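Local coordinates for protein 2-oxoadipate dioxygenase/decarboxylase, chloroplastic/amyloplastic (Oryza sativa, PDB 6W1K) that uses ferrous iron and dioxygen to decarboxylate and hydroxylate 2-oxoadipate to D-2-hydroxyglutarate in plant lysine breakdown, at residues 66-71 / 143-148. Numbering follows the deposited sequence.
Sequences GVDGYG and YIRTSG
Tyr70 reaches across to the last turn of the helix that ends in 143-148, where Tyr70 OH donates to Gly148 O at 2.8 Å. That bond comes in from above the carbonyl plane, not on a lone pair. The same hydroxyl is hydrogen-bonded to Ser147 OG at 2.6 Å, and Ser147 OG also bonds Thr164 OG1. Ile144 covers one face of the ring: Ile144 CD1 sits 3.8 Å from the ring centroid and 20° off its normal, a CH-pi contact. A chi1 of -70° sets Ile144 CG1 beside the backbone N, where it meets Val67 CG1 at 4.0 Å; the other branch, Ile144 CG2, lies 3.8 Å from Tyr70 CE1. Replacing Tyr70 by a phenylalanine would remove the hydroxyl and is likely to leave Gly148 O and Ser147 OG without this partner, while the face over Ile144 could remain.

Toward solvent, Arg145 NH2 bonds Asp68 OD1 at 3.1 Å in a salt bridge, nearly straight at the hydrogen (165°). The carboxylate oxygen lies in the guanidinium plane but is approached from above its own plane; Asp68 OD1 also accepts a hydrogen bond from Gln141 NE2. A water links Asp68 O with Arg145 NH2.

Behind these groups, a type I' turn from Val67 to Tyr70, closed by Tyr70 N to Val67 O, presents the three side chains, and Tyr191 OH bonds Tyr70 O. The contact thus packs the connection between strand 57-65 and helix 72-81 against the C-terminal end of helix 134-147, which follows strand 121-127, the parallel neighbour of 57-65.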
# COMPACT_ATOMS: atom_id res chain seq x y z
N GLY A 66 5.10 -7.71 13.30
CA GLY A 66 6.52 -7.67 13.61
C GLY A 66 6.95 -8.57 14.75
O GLY A 66 7.36 -8.10 15.83
N VAL A 67 6.87 -9.87 14.53
CA VAL A 67 7.21 -10.86 15.54
C VAL A 67 7.54 -12.17 14.84
O VAL A 67 6.92 -12.54 13.84
CB VAL A 67 6.07 -11.01 16.58
CG1 VAL A 67 4.81 -11.62 15.97
CG2 VAL A 67 6.53 -11.84 17.75
N ASP A 68 8.56 -12.86 15.36
CA ASP A 68 8.92 -14.22 14.94
C ASP A 68 9.10 -14.32 13.43
O ASP A 68 8.75 -15.32 12.80
CB ASP A 68 7.88 -15.24 15.41
CG ASP A 68 7.79 -15.35 16.93
OD1 ASP A 68 6.73 -15.82 17.42
OD2 ASP A 68 8.75 -14.95 17.64
N GLY A 69 9.69 -13.29 12.84
CA GLY A 69 9.95 -13.29 11.42
C GLY A 69 8.75 -13.05 10.52
O GLY A 69 8.89 -13.20 9.31
N TYR A 70 7.58 -12.73 11.07
CA TYR A 70 6.38 -12.47 10.26
C TYR A 70 6.30 -11.04 9.75
O TYR A 70 5.31 -10.67 9.09
CB TYR A 70 5.13 -12.86 11.07
CG TYR A 70 4.80 -14.34 10.88
CD1 TYR A 70 5.50 -15.33 11.56
CD2 TYR A 70 3.85 -14.75 9.94
CE1 TYR A 70 5.25 -16.67 11.33
CE2 TYR A 70 3.60 -16.10 9.69
CZ TYR A 70 4.31 -17.04 10.37
OH TYR A 70 4.04 -18.36 10.11
N GLY A 71 7.30 -10.22 10.03
CA GLY A 71 7.26 -8.78 9.77
C GLY A 71 7.72 -8.39 8.38
O GLY A 71 7.56 -9.13 7.41
N TYR A 143 -1.87 -17.21 16.99
CA TYR A 143 -2.06 -17.38 15.55
C TYR A 143 -0.74 -17.61 14.85
O TYR A 143 -0.65 -18.48 13.96
CB TYR A 143 -2.80 -16.18 14.99
CG TYR A 143 -4.22 -16.21 15.42
CD1 TYR A 143 -5.13 -17.07 14.82
CD2 TYR A 143 -4.66 -15.45 16.46
CE1 TYR A 143 -6.43 -17.13 15.21
CE2 TYR A 143 -5.95 -15.49 16.84
CZ TYR A 143 -6.85 -16.34 16.22
OH TYR A 143 -8.17 -16.43 16.62
N ILE A 144 0.31 -16.88 15.25
CA ILE A 144 1.63 -17.10 14.66
C ILE A 144 2.05 -18.57 14.83
O ILE A 144 2.61 -19.18 13.91
CB ILE A 144 2.67 -16.15 15.27
CG1 ILE A 144 2.47 -14.68 14.86
CG2 ILE A 144 4.08 -16.59 14.92
CD1 ILE A 144 2.31 -14.46 13.45
N ARG A 145 1.79 -19.15 16.00
CA ARG A 145 2.12 -20.57 16.20
C ARG A 145 1.34 -21.46 15.23
O ARG A 145 1.91 -22.41 14.67
CB ARG A 145 1.88 -20.99 17.65
CG ARG A 145 2.95 -20.44 18.62
CD ARG A 145 4.41 -20.84 18.22
NE ARG A 145 5.19 -19.71 17.67
CZ ARG A 145 6.01 -19.80 16.62
NH1 ARG A 145 6.18 -20.96 15.99
NH2 ARG A 145 6.66 -18.72 16.20
N THR A 146 0.07 -21.14 14.96
CA THR A 146 -0.71 -21.98 14.06
C THR A 146 -0.22 -21.93 12.62
O THR A 146 -0.57 -22.82 11.83
CB THR A 146 -2.22 -21.61 14.07
OG1 THR A 146 -2.49 -20.42 13.33
CG2 THR A 146 -2.77 -21.46 15.48
N SER A 147 0.57 -20.92 12.28
CA SER A 147 1.04 -20.64 10.91
C SER A 147 2.32 -21.37 10.57
O SER A 147 2.66 -21.47 9.39
CB SER A 147 1.26 -19.13 10.77
OG SER A 147 1.56 -18.75 9.43
N GLY A 148 3.03 -21.89 11.56
CA GLY A 148 4.28 -22.58 11.29
C GLY A 148 5.27 -21.70 10.52
O GLY A 148 5.54 -20.55 10.88
O HOH W 1 8.32 -18.15 13.46